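CDA peptide synthetase I (Streptomyces coelicolor, PDB 5DU9) belongs to the nonribosomal peptide synthetase family and is represented by its condensation domain, a two-lobed fold of the CoA-dependent acyltransferase clan. Local coordinates at residues T13-C18 with R344-D349; E61-R66 with G136-A141; S291-G296 with T363-P368. The protein carries 1 engineered substitution. All blocks are in the same frame, centred on the assembly; numbering follows the deposited sequence.

Contact 1 (T13-C18 with R344-D349); sequences TSAQHC and RFRGED. Engineered in segment 13-18: Cys18 (natural residue Glu). With UM2 ((2S)-2-amino-N-butyl-propanamide), chain E.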
loop_
_atom_site.group_PDB
_atom_site.type_symbol
_atom_site.label_atom_id
_atom_site.label_comp_id
_atom_site.label_asym_id
_atom_site.label_seq_id
_atom_site.Cartn_x
_atom_site.Cartn_y
_atom_site.Cartn_z
ATOM N N THR A 13 -5.144 -2.204 16.497
ATOM C CA THR A 13 -3.713 -2.287 16.247
ATOM C C THR A 13 -3.134 -0.883 16.314
ATOM O O THR A 13 -3.875 0.096 16.284
ATOM C CB THR A 13 -3.396 -2.878 14.876
ATOM O OG1 THR A 13 -3.853 -1.970 13.869
ATOM C CG2 THR A 13 -4.074 -4.235 14.695
ATOM N N SER A 14 -1.813 -0.784 16.381
ATOM C CA SER A 14 -1.159 0.520 16.385
ATOM C C SER A 14 -1.513 1.309 15.129
ATOM O O SER A 14 -1.812 2.502 15.195
ATOM C CB SER A 14 0.357 0.360 16.489
ATOM O OG SER A 14 0.724 -0.086 17.783
ATOM N N ALA A 15 -1.467 0.639 13.985
ATOM C CA ALA A 15 -1.784 1.280 12.716
ATOM C C ALA A 15 -3.230 1.768 12.698
ATOM O O ALA A 15 -3.528 2.833 12.177
ATOM C CB ALA A 15 -1.536 0.329 11.564
ATOM N N GLN A 16 -4.130 0.987 13.279
ATOM C CA GLN A 16 -5.529 1.388 13.327
ATOM C C GLN A 16 -5.721 2.594 14.248
ATOM O O GLN A 16 -6.492 3.502 13.929
ATOM C CB GLN A 16 -6.400 0.218 13.778
ATOM C CG GLN A 16 -6.561 -0.833 12.702
ATOM C CD GLN A 16 -7.383 -2.023 13.153
ATOM O OE1 GLN A 16 -7.185 -2.553 14.242
ATOM N NE2 GLN A 16 -8.309 -2.451 12.311
ATOM N N HIS A 17 -5.020 2.607 15.381
ATOM C CA HIS A 17 -5.032 3.764 16.278
ATOM C C HIS A 17 -4.566 5.018 15.537
ATOM O O HIS A 17 -5.116 6.101 15.716
ATOM C CB HIS A 17 -4.140 3.527 17.499
ATOM C CG HIS A 17 -4.817 2.800 18.621
ATOM N ND1 HIS A 17 -5.817 3.369 19.380
ATOM C CD2 HIS A 17 -4.622 1.558 19.126
ATOM C CE1 HIS A 17 -6.217 2.505 20.297
ATOM N NE2 HIS A 17 -5.508 1.399 20.165
ATOM N N CYS A 18 -3.540 4.855 14.706
ATOM C CA CYS A 18 -2.981 5.960 13.932
ATOM C C CYS A 18 -4.013 6.541 12.961
ATOM O O CYS A 18 -4.200 7.762 12.883
ATOM C CB CYS A 18 -1.741 5.486 13.167
ATOM S SG CYS A 18 -0.981 6.723 12.083
ATOM N N ARG A 344 9.663 -2.767 14.548
ATOM C CA ARG A 344 8.420 -2.790 15.318
ATOM C C ARG A 344 8.101 -1.426 15.922
ATOM O O ARG A 344 6.978 -1.182 16.349
ATOM C CB ARG A 344 8.476 -3.848 16.421
ATOM C CG ARG A 344 8.568 -5.263 15.880
ATOM C CD ARG A 344 8.186 -6.313 16.914
ATOM N NE ARG A 344 6.734 -6.447 17.036
ATOM C CZ ARG A 344 6.113 -7.512 17.541
ATOM N NH1 ARG A 344 6.813 -8.551 17.975
ATOM N NH2 ARG A 344 4.785 -7.542 17.604
ATOM N N PHE A 345 9.080 -0.530 15.951
ATOM C CA PHE A 345 8.824 0.803 16.474
ATOM C C PHE A 345 7.980 1.566 15.465
ATOM O O PHE A 345 8.284 1.574 14.281
ATOM C CB PHE A 345 10.120 1.551 16.765
ATOM C CG PHE A 345 9.943 2.705 17.705
ATOM C CD1 PHE A 345 9.806 2.488 19.066
ATOM C CD2 PHE A 345 9.904 4.001 17.230
ATOM C CE1 PHE A 345 9.634 3.545 19.935
ATOM C CE2 PHE A 345 9.732 5.065 18.097
ATOM C CZ PHE A 345 9.598 4.835 19.448
ATOM N N ARG A 346 6.917 2.201 15.949
ATOM C CA ARG A 346 5.944 2.845 15.077
ATOM C C ARG A 346 6.456 4.163 14.519
ATOM O O ARG A 346 6.982 4.991 15.251
ATOM C CB ARG A 346 4.637 3.082 15.836
ATOM C CG ARG A 346 3.941 1.809 16.301
ATOM C CD ARG A 346 3.530 0.927 15.135
ATOM N NE ARG A 346 2.704 1.654 14.177
ATOM C CZ ARG A 346 2.258 1.157 13.027
ATOM N NH1 ARG A 346 2.548 -0.091 12.669
ATOM N NH2 ARG A 346 1.522 1.919 12.228
ATOM N N GLY A 347 6.287 4.353 13.215
ATOM C CA GLY A 347 6.729 5.573 12.569
ATOM C C GLY A 347 6.065 6.796 13.164
ATOM O O GLY A 347 6.692 7.843 13.343
ATOM N N GLU A 348 4.786 6.664 13.488
ATOM C CA GLU A 348 4.038 7.788 14.034
ATOM C C GLU A 348 4.483 8.094 15.464
ATOM O O GLU A 348 4.359 9.225 15.931
ATOM C CB GLU A 348 2.528 7.521 13.974
ATOM C CG GLU A 348 2.024 6.357 14.825
ATOM C CD GLU A 348 2.093 5.008 14.132
ATOM O OE1 GLU A 348 2.714 4.895 13.052
ATOM O OE2 GLU A 348 1.512 4.048 14.683
ATOM N N ASP A 349 5.014 7.095 16.158
ATOM C CA ASP A 349 5.573 7.328 17.487
ATOM C C ASP A 349 6.887 8.099 17.393
ATOM O O ASP A 349 7.140 9.009 18.188
ATOM C CB ASP A 349 5.792 6.009 18.231
ATOM C CG ASP A 349 4.495 5.378 18.699
ATOM O OD1 ASP A 349 3.434 6.031 18.597
ATOM O OD2 ASP A 349 4.539 4.229 19.183
HETATM C CCH UM2 E . -0.019 5.913 10.792
HETATM C CCI UM2 E . -0.846 4.911 10.008
HETATM C CCJ UM2 E . -1.603 5.550 8.840
HETATM C CCK UM2 E . -0.733 5.750 7.599
HETATM N NCL UM2 E . -0.613 4.568 6.755
HETATM C CCM UM2 E . -0.670 4.642 5.423
HETATM O OCN UM2 E . -1.262 5.529 4.828
HETATM C CCO UM2 E . 0.067 3.582 4.653
HETATM C CCP UM2 E . 1.509 4.027 4.434
HETATM N NCQ UM2 E . -0.562 3.387 3.332
HETATM O O HOH W 1 -0.225 4.231 16.726
#

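Contact 2 (E61-R66 with G136-A141); sequences ETLCSR and GLSSHA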
loop_
_atom_site.group_PDB
_atom_site.type_symbol
_atom_site.label_atom_id
_atom_site.label_comp_id
_atom_site.label_asym_id
_atom_site.label_seq_id
_atom_site.Cartn_x
_atom_site.Cartn_y
_atom_site.Cartn_z
ATOM N N GLU A 61 -13.086 -10.872 9.417
ATOM C CA GLU A 61 -13.541 -10.086 10.563
ATOM C C GLU A 61 -13.389 -8.583 10.343
ATOM O O GLU A 61 -14.274 -7.811 10.694
ATOM C CB GLU A 61 -12.789 -10.494 11.838
ATOM C CG GLU A 61 -13.266 -9.747 13.077
ATOM C CD GLU A 61 -12.692 -10.292 14.374
ATOM O OE1 GLU A 61 -11.959 -11.302 14.340
ATOM O OE2 GLU A 61 -12.988 -9.706 15.437
ATOM N N THR A 62 -12.276 -8.161 9.754
ATOM C CA THR A 62 -12.024 -6.734 9.620
ATOM C C THR A 62 -13.040 -6.077 8.682
ATOM O O THR A 62 -13.390 -4.911 8.859
ATOM C CB THR A 62 -10.593 -6.455 9.118
ATOM O OG1 THR A 62 -10.286 -5.071 9.315
ATOM C CG2 THR A 62 -10.424 -6.822 7.650
ATOM N N LEU A 63 -13.534 -6.830 7.706
ATOM C CA LEU A 63 -14.521 -6.297 6.773
ATOM C C LEU A 63 -15.932 -6.339 7.349
ATOM O O LEU A 63 -16.875 -5.900 6.691
ATOM C CB LEU A 63 -14.482 -7.065 5.449
ATOM C CG LEU A 63 -13.240 -6.846 4.582
ATOM C CD1 LEU A 63 -13.280 -7.775 3.374
ATOM C CD2 LEU A 63 -13.125 -5.396 4.132
ATOM N N CYS A 64 -16.068 -6.872 8.564
ATOM C CA CYS A 64 -17.348 -6.905 9.273
ATOM C C CYS A 64 -17.303 -6.041 10.521
ATOM O O CYS A 64 -18.134 -6.193 11.414
ATOM C CB CYS A 64 -17.713 -8.334 9.677
ATOM S SG CYS A 64 -18.012 -9.448 8.319
ATOM N N SER A 65 -16.326 -5.145 10.586
ATOM C CA SER A 65 -16.068 -4.404 11.808
ATOM C C SER A 65 -16.480 -2.944 11.705
ATOM O O SER A 65 -16.516 -2.362 10.619
ATOM C CB SER A 65 -14.587 -4.494 12.173
ATOM O OG SER A 65 -14.239 -5.809 12.568
ATOM N N ARG A 66 -16.809 -2.369 12.855
ATOM C CA ARG A 66 -16.991 -0.932 12.980
ATOM C C ARG A 66 -16.175 -0.449 14.166
ATOM O O ARG A 66 -15.636 -1.258 14.925
ATOM C CB ARG A 66 -18.461 -0.577 13.154
ATOM C CG ARG A 66 -19.102 -1.136 14.409
ATOM C CD ARG A 66 -20.584 -0.865 14.360
ATOM N NE ARG A 66 -21.262 -1.114 15.626
ATOM C CZ ARG A 66 -22.286 -0.395 16.079
ATOM N NH1 ARG A 66 -22.749 0.634 15.381
ATOM N NH2 ARG A 66 -22.846 -0.700 17.240
ATOM N N GLY A 136 -18.734 -2.625 7.883
ATOM C CA GLY A 136 -18.540 -2.936 6.477
ATOM C C GLY A 136 -17.933 -1.757 5.748
ATOM O O GLY A 136 -18.561 -1.141 4.886
ATOM N N LEU A 137 -16.693 -1.451 6.100
ATOM C CA LEU A 137 -16.036 -0.244 5.624
ATOM C C LEU A 137 -15.328 -0.502 4.303
ATOM O O LEU A 137 -14.123 -0.295 4.164
ATOM C CB LEU A 137 -15.065 0.265 6.683
ATOM C CG LEU A 137 -15.815 0.768 7.920
ATOM C CD1 LEU A 137 -14.942 0.742 9.160
ATOM C CD2 LEU A 137 -16.352 2.171 7.679
ATOM N N SER A 138 -16.098 -0.965 3.329
ATOM C CA SER A 138 -15.560 -1.208 2.004
ATOM C C SER A 138 -16.625 -0.996 0.943
ATOM O O SER A 138 -17.817 -0.875 1.245
ATOM C CB SER A 138 -14.975 -2.620 1.909
ATOM O OG SER A 138 -15.975 -3.609 2.077
ATOM N N SER A 139 -16.167 -0.945 -0.303
ATOM C CA SER A 139 -17.016 -0.699 -1.454
ATOM C C SER A 139 -16.531 -1.598 -2.583
ATOM O O SER A 139 -15.338 -1.627 -2.878
ATOM C CB SER A 139 -16.959 0.777 -1.854
ATOM O OG SER A 139 -17.785 1.050 -2.969
ATOM N N HIS A 140 -17.454 -2.332 -3.199
ATOM C CA HIS A 140 -17.102 -3.346 -4.186
ATOM C C HIS A 140 -17.877 -3.151 -5.476
ATOM O O HIS A 140 -19.096 -2.981 -5.460
ATOM C CB HIS A 140 -17.375 -4.744 -3.632
ATOM C CG HIS A 140 -16.683 -5.026 -2.337
ATOM N ND1 HIS A 140 -15.599 -5.873 -2.241
ATOM C CD2 HIS A 140 -16.917 -4.571 -1.083
ATOM C CE1 HIS A 140 -15.199 -5.929 -0.984
ATOM N NE2 HIS A 140 -15.979 -5.147 -0.262
ATOM N N ALA A 141 -17.162 -3.180 -6.595
ATOM C CA ALA A 141 -17.805 -3.088 -7.899
ATOM C C ALA A 141 -17.116 -3.976 -8.922
ATOM O O ALA A 141 -15.890 -4.034 -8.985
ATOM C CB ALA A 141 -17.819 -1.646 -8.383
HETATM O O HOH W 2 -15.440 -3.165 8.178
HETATM O O HOH W 3 -17.186 -4.530 4.175
#

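Contact 3 (S291-G296 with T363-P368); sequences SVPVTG and TVNVMP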
loop_
_atom_site.group_PDB
_atom_site.type_symbol
_atom_site.label_atom_id
_atom_site.label_comp_id
_atom_site.label_asym_id
_atom_site.label_seq_id
_atom_site.Cartn_x
_atom_site.Cartn_y
_atom_site.Cartn_z
ATOM N N SER A 291 10.846 7.225 2.733
ATOM C CA SER A 291 10.055 6.471 3.695
ATOM C C SER A 291 9.695 5.123 3.104
ATOM O O SER A 291 9.327 5.024 1.931
ATOM C CB SER A 291 8.793 7.245 4.090
ATOM O OG SER A 291 9.118 8.479 4.721
ATOM N N VAL A 292 9.813 4.087 3.927
ATOM C CA VAL A 292 9.620 2.721 3.488
ATOM C C VAL A 292 8.512 2.058 4.304
ATOM O O VAL A 292 8.557 2.067 5.530
ATOM C CB VAL A 292 10.932 1.914 3.628
ATOM C CG1 VAL A 292 10.735 0.480 3.181
ATOM C CG2 VAL A 292 12.042 2.575 2.822
ATOM N N PRO A 293 7.501 1.494 3.629
ATOM C CA PRO A 293 6.524 0.702 4.382
ATOM C C PRO A 293 7.027 -0.704 4.709
ATOM O O PRO A 293 7.758 -1.303 3.919
ATOM C CB PRO A 293 5.312 0.640 3.443
ATOM C CG PRO A 293 5.824 0.962 2.080
ATOM C CD PRO A 293 7.224 1.493 2.181
ATOM N N VAL A 294 6.651 -1.202 5.884
ATOM C CA VAL A 294 6.822 -2.606 6.227
ATOM C C VAL A 294 5.462 -3.122 6.684
ATOM O O VAL A 294 4.604 -2.336 7.067
ATOM C CB VAL A 294 7.901 -2.812 7.316
ATOM C CG1 VAL A 294 9.255 -2.334 6.802
ATOM C CG2 VAL A 294 7.531 -2.086 8.603
ATOM N N THR A 295 5.244 -4.429 6.626
ATOM C CA THR A 295 3.897 -4.946 6.847
ATOM C C THR A 295 3.448 -4.862 8.299
ATOM O O THR A 295 2.254 -4.811 8.574
ATOM C CB THR A 295 3.767 -6.410 6.407
ATOM O OG1 THR A 295 4.586 -7.244 7.234
ATOM C CG2 THR A 295 4.166 -6.570 4.948
ATOM N N GLY A 296 4.401 -4.863 9.223
ATOM C CA GLY A 296 4.070 -4.877 10.638
ATOM C C GLY A 296 3.502 -6.213 11.094
ATOM O O GLY A 296 2.893 -6.310 12.163
ATOM N N THR A 363 7.359 8.272 0.028
ATOM C CA THR A 363 7.159 6.875 0.367
ATOM C C THR A 363 7.460 6.030 -0.857
ATOM O O THR A 363 6.872 6.242 -1.915
ATOM C CB THR A 363 5.727 6.597 0.856
ATOM O OG1 THR A 363 5.465 7.366 2.037
ATOM C CG2 THR A 363 5.545 5.113 1.173
ATOM N N VAL A 364 8.392 5.092 -0.713
ATOM C CA VAL A 364 8.740 4.176 -1.793
ATOM C C VAL A 364 8.182 2.803 -1.454
ATOM O O VAL A 364 8.715 2.093 -0.602
ATOM C CB VAL A 364 10.259 4.096 -2.011
ATOM C CG1 VAL A 364 10.584 3.168 -3.185
ATOM C CG2 VAL A 364 10.821 5.485 -2.256
ATOM N N ASN A 365 7.099 2.451 -2.140
ATOM C CA ASN A 365 6.337 1.246 -1.869
ATOM C C ASN A 365 6.432 0.281 -3.041
ATOM O O ASN A 365 5.636 0.354 -3.980
ATOM C CB ASN A 365 4.876 1.618 -1.589
ATOM C CG ASN A 365 4.012 0.422 -1.251
ATOM O OD1 ASN A 365 4.504 -0.689 -1.069
ATOM N ND2 ASN A 365 2.707 0.654 -1.153
ATOM N N VAL A 366 7.426 -0.601 -2.991
ATOM C CA VAL A 366 7.576 -1.651 -3.983
ATOM C C VAL A 366 6.753 -2.817 -3.472
ATOM O O VAL A 366 7.171 -3.529 -2.558
ATOM C CB VAL A 366 9.043 -2.055 -4.187
ATOM C CG1 VAL A 366 9.157 -3.094 -5.303
ATOM C CG2 VAL A 366 9.893 -0.837 -4.510
ATOM N N MET A 367 5.568 -3.000 -4.040
ATOM C CA MET A 367 4.654 -4.002 -3.514
ATOM C C MET A 367 5.212 -5.398 -3.742
ATOM O O MET A 367 5.833 -5.670 -4.774
ATOM C CB MET A 367 3.268 -3.866 -4.143
ATOM C CG MET A 367 2.522 -2.630 -3.670
ATOM S SD MET A 367 0.759 -2.663 -4.049
ATOM C CE MET A 367 0.171 -3.859 -2.851
ATOM N N PRO A 368 5.004 -6.288 -2.765
ATOM C CA PRO A 368 5.512 -7.653 -2.873
ATOM C C PRO A 368 4.805 -8.387 -3.993
ATOM O O PRO A 368 3.730 -7.971 -4.437
ATOM C CB PRO A 368 5.191 -8.258 -1.504
ATOM C CG PRO A 368 4.018 -7.493 -1.021
ATOM C CD PRO A 368 4.195 -6.097 -1.546
#

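Contact 1 (T13-C18 with R344-D349)
Ser14 CB rests against the bent chain of Arg346, 3.5 Å from its CD, and Ala15 comes in beside it with CA 3.4 Å from Arg346 NH2. Backbone atoms Ser14 C and Ala15 N lie over one face of the guanidinium, toward its rim. These are van der Waals contacts; no direct hydrogen bond joins the segments.

The salt bridge lies inside 344-349. Arg346 NE donates to Glu348 OE2 at 2.7 Å, near the guanidinium plane, on the syn side of OE2 but tilted out of the carboxylate plane, with two weak bonds from NH2 beside it. Val309 O and Ser310 O accept from NH1 and NH2, so the group cannot easily rotate. Helix 14-24 starts here with a capping box: Gln16 N donates to Thr13 OG1 at 3.0 Å, and Gln16 OE1 takes Thr13 N in return.

One water spans the gap, donating to Ser14 O at 2.8 Å and to Glu348 OE2 at 2.7 Å.

A covalent bond ties the ligand to engineered Cys18 in the pocket of the condensation domain: SG is bonded at 1.8 Å to CCH of (2S)-2-amino-N-butyl-propanamide, and Glu348 OE1 lies 3.7 Å from that carbon.

Contact 2 (E61-R66 with G136-A141)
The first torsions of Leu63 and Ser138 bring their side chains together: Leu63 sets CG anti to its carbonyl carbon (chi1 -70°), Ser138 tucks OG between backbone N and carbonyl carbon (chi1 64°), and CD2 of Leu63 comes to 3.9 Å from OG of Ser138. Two turns face each other here. Residues 61-63 form a short 3-10 segment leading into strand 65-69, while Leu137 is the centre of an inverse gamma turn just before strand 138-146, which belongs to the six-stranded mixed sheet of this condensation domain. Strand 65-69 pairs instead with 75-79, so the contact ties that hairpin to the larger sheet.

No direct hydrogen bond crosses. Gly136 turns its CA hydrogen onto Leu63 O, with CA 3.4 Å from the oxygen and 162° at the hydrogen; the backbone angles of Gly136, with phi positive, suit a residue without a side chain. Leu137 lays CD1 against Ser65 O at 3.8 Å.

Water does the polar work. One molecule donates to Thr62 O and Ser65 O and accepts from Leu137 N at 3.0 Å, linking three backbone groups across the two segments. A second donates to Leu63 O and lies 2.6 Å from Ser138 OG. That hydroxyl also shares a hydrogen bond of 2.8 Å with His140 NE2, and Tyr152 OH meets His140 ND1, so both ring nitrogens are engaged and the imidazole's rotation is fixed.

Within 61-66, the 3-10 turn is pinned at Glu61 O. Ser65 OG donates to it at 2.7 Å from above the carbonyl plane, and Cys64 N reaches the same oxygen from the opposite face, at 2.9 Å.

Contact 3 (S291-G296 with T363-P368)
Ser291 O and Val364 N make the direct hydrogen bond of this contact, at 2.8 Å with an N-H...O angle of 165°, and the donor sits almost in line with the carbonyl bond. The same oxygen also takes a CH...O contact from Thr363 CA at 3.3 Å, so two neighbouring donors converge on it. This is the tight end: the CA atoms of Ser291 and Thr363 are 4.4 Å apart, the one point where the backbones bridge. Strand segments 291-294 and 363-366 run in broadly the same direction but at 41° to each other, and Pro293 and Asn365 already have their CA atoms 6.3 Å apart.

The bridge joins two sheets of the condensation domain. Strand 287-294 pairs with 311-318, while 363-366 is the outermost strand beside 393-398, with helix 267-283 covering Val364. At the buried end the polar groups turn elsewhere: Ser291 OG bonds to Gly361 N, and Thr363 OG1 to Arg312 NH1, an arginine of the ligand pocket.

Toward the looser side, Pro293 wedges its ring into the widening gap. Its CD lies 3.2 Å from Val364 O, and its CG lies 3.8 Å from Asn365 OD1, the two side chains crossing at about a right angle. Both residues are partly exposed, and the bound (2S)-2-amino-N-butyl-propanamide comes within about 5 Å of the Pro293 side chain.

Proline has no N-H to offer, so Val364 O meets a ring carbon of Pro293 instead, which, with the divergence of the strands, probably helps end the pairing after a single bridge.

Contacts 2 and 3 are buried, whereas contact 1 is only partly so. Contacts 1 and 3 belong together: helix 347-354 and strand 363-366 follow one another in the chain, the nearest atoms of the two contacts are about 5 Å apart, and both lie by the bound ligand. Contact 2 is farther from contact 3, centres about 23 Å apart, though its nearest atoms come about 4 Å from contact 1 without touching. The chemistry differs accordingly. In contact 1 a salt bridge inside one segment packs against the other helix start, with one water across the gap; waters join the segments of contact 2, and direct strand bonding appears in contact 3 alone.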